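Local structure of putative 2,5-diketo-D-gluconic acid reductase B (Sinorhizobium meliloti, 3UP8) at residues V240-V245 with E271-V276. The protein probably reduces methylglyoxal to hydroxyacetone with NADPH, as an aldo/keto reductase built on a TIM barrel. Residues are numbered along the deposited sequence; the frame is centred on the assembly and turned at random.
Sequences VQQQDV and EEMAAV
Met273, present as selenomethionine, reaches from helix 270-277 to Gln241 and Gln242, in the loop that leads from helix 231-240 into the last barrel strand, 245-249. Its selenium lies over one face of the Gln241 amide, 3.6 Å from NE2 and 3.9 Å from CD. The aliphatic part of the side chain passes under the same atom, Gln241 CB lying 4.1 Å from Met273 SE. Gln241 can offer this broad surface because its CG stands anti to the backbone nitrogen (chi1 -169°) and the chain continues extended, passing beneath the selenium. Met273 is folded instead: bends at chi2 (-70°) and chi3 (-65°) curl its methyl group back toward the turn. There CE of Met273 meets CG of Gln242 at 3.9 Å, on the aliphatic stem, short of the amide.

The amide under the selenium is fixed at both ends, NE2 by the carbonyl oxygen of Leu268 and OE1 by NE of Arg237. Gln242 is likewise tied, to Tyr183 OH and to the carbonyl oxygen of Trp238. With an alanine here in place of Gln241, Arg237 and the Leu268 carbonyl would probably lose this partner, and the selenium its amide cover. Gln242 opens a type II beta turn that ends at Val245, the first residue of strand 245-249, so the contact joins the helix to an alpha-to-beta loop, at the end of the barrel away from the catalytic face. The amides keep their hydrogen bonds for other partners; selenium on amide face and methyl on aliphatic CG presumably meet through dispersion, and an ordinary methionine's sulfur would probably pack likewise.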
loop_
_atom_site.group_PDB
_atom_site.type_symbol
_atom_site.label_atom_id
_atom_site.label_comp_id
_atom_site.label_asym_id
_atom_site.label_seq_id
_atom_site.Cartn_x
_atom_site.Cartn_y
_atom_site.Cartn_z
ATOM N N VAL A 240 -9.332 1.089 7.065
ATOM C CA VAL A 240 -9.736 -0.217 6.577
ATOM C C VAL A 240 -11.264 -0.337 6.511
ATOM O O VAL A 240 -11.805 -1.121 5.726
ATOM C CB VAL A 240 -9.026 -1.308 7.420
ATOM C CG1 VAL A 240 -9.961 -1.979 8.440
ATOM C CG2 VAL A 240 -8.321 -2.291 6.528
ATOM N N GLN A 241 -11.951 0.485 7.308
ATOM C CA GLN A 241 -13.415 0.551 7.300
ATOM C C GLN A 241 -13.960 1.344 6.107
ATOM O O GLN A 241 -15.137 1.231 5.768
ATOM C CB GLN A 241 -13.928 1.157 8.622
ATOM C CG GLN A 241 -15.440 1.041 8.845
ATOM C CD GLN A 241 -15.825 1.266 10.304
ATOM O OE1 GLN A 241 -15.212 0.708 11.223
ATOM N NE2 GLN A 241 -16.845 2.073 10.519
ATOM N N GLN A 242 -13.119 2.148 5.464
ATOM C CA GLN A 242 -13.550 2.864 4.262
ATOM C C GLN A 242 -13.594 1.933 3.055
ATOM O O GLN A 242 -12.676 1.109 2.865
ATOM C CB GLN A 242 -12.606 4.004 3.954
ATOM C CG GLN A 242 -12.782 5.207 4.826
ATOM C CD GLN A 242 -11.725 6.244 4.564
ATOM O OE1 GLN A 242 -11.683 6.852 3.494
ATOM N NE2 GLN A 242 -10.879 6.479 5.553
ATOM N N GLN A 243 -14.646 2.074 2.245
ATOM C CA GLN A 243 -14.779 1.310 1.004
ATOM C C GLN A 243 -13.555 1.535 0.128
ATOM O O GLN A 243 -13.125 2.674 -0.058
ATOM C CB GLN A 243 -16.031 1.715 0.217
ATOM C CG GLN A 243 -17.368 1.442 0.924
ATOM C CD GLN A 243 -17.494 0.008 1.418
ATOM O OE1 GLN A 243 -17.434 -0.940 0.636
ATOM N NE2 GLN A 243 -17.677 -0.153 2.724
ATOM N N ASP A 244 -13.011 0.441 -0.403
ATOM C CA ASP A 244 -11.939 0.490 -1.411
ATOM C C ASP A 244 -10.575 0.922 -0.886
ATOM O O ASP A 244 -9.716 1.319 -1.679
ATOM C CB ASP A 244 -12.320 1.395 -2.596
ATOM C CG ASP A 244 -13.709 1.091 -3.143
ATOM O OD1 ASP A 244 -13.917 -0.010 -3.689
ATOM O OD2 ASP A 244 -14.592 1.969 -3.011
ATOM N N VAL A 245 -10.381 0.873 0.435
ATOM C CA VAL A 245 -9.114 1.313 1.023
ATOM C C VAL A 245 -8.366 0.139 1.621
ATOM O O VAL A 245 -8.944 -0.689 2.329
ATOM C CB VAL A 245 -9.300 2.418 2.088
ATOM C CG1 VAL A 245 -7.951 2.825 2.702
ATOM C CG2 VAL A 245 -10.004 3.616 1.492
ATOM N N GLU A 271 -20.418 8.340 13.661
ATOM C CA GLU A 271 -20.011 9.602 14.268
ATOM C C GLU A 271 -18.506 9.595 14.506
ATOM O O GLU A 271 -17.837 10.609 14.306
ATOM C CB GLU A 271 -20.757 9.824 15.591
ATOM C CG GLU A 271 -22.278 9.686 15.486
ATOM C CD GLU A 271 -22.896 8.959 16.685
ATOM O OE1 GLU A 271 -22.247 8.034 17.237
ATOM O OE2 GLU A 271 -24.035 9.310 17.069
ATOM N N GLU A 272 -17.980 8.446 14.923
ATOM C CA GLU A 272 -16.541 8.286 15.093
ATOM C C GLU A 272 -15.781 8.445 13.770
ATOM O O GLU A 272 -14.703 9.036 13.751
ATOM C CB GLU A 272 -16.210 6.973 15.807
ATOM C CG GLU A 272 -16.655 6.986 17.278
ATOM C CD GLU A 272 -16.510 5.651 18.005
ATOM O OE1 GLU A 272 -16.447 4.574 17.350
ATOM O OE2 GLU A 272 -16.464 5.690 19.260
HETATM N N MSE A 273 -16.367 7.954 12.676
HETATM C CA MSE A 273 -15.790 8.083 11.330
HETATM C C MSE A 273 -15.744 9.542 10.857
HETATM O O MSE A 273 -14.719 10.004 10.348
HETATM C CB MSE A 273 -16.565 7.229 10.313
HETATM C CG MSE A 273 -16.454 5.712 10.523
HETATM SE SE MSE A 273 -14.683 4.942 10.138
HETATM C CE MSE A 273 -14.732 5.345 8.228
ATOM N N ALA A 274 -16.859 10.258 11.019
ATOM C CA ALA A 274 -16.939 11.683 10.677
ATOM C C ALA A 274 -15.943 12.531 11.475
ATOM O O ALA A 274 -15.323 13.438 10.921
ATOM C CB ALA A 274 -18.374 12.211 10.882
ATOM N N ALA A 275 -15.789 12.220 12.763
ATOM C CA ALA A 275 -14.887 12.951 13.663
ATOM C C ALA A 275 -13.417 12.775 13.287
ATOM O O ALA A 275 -12.639 13.740 13.317
ATOM C CB ALA A 275 -15.106 12.519 15.100
ATOM N N VAL A 276 -13.032 11.544 12.950
ATOM C CA VAL A 276 -11.658 11.286 12.500
ATOM C C VAL A 276 -11.397 12.028 11.193
ATOM O O VAL A 276 -10.314 12.579 10.998
ATOM C CB VAL A 276 -11.340 9.786 12.389
ATOM C CG1 VAL A 276 -9.960 9.575 11.789
ATOM C CG2 VAL A 276 -11.375 9.152 13.757
#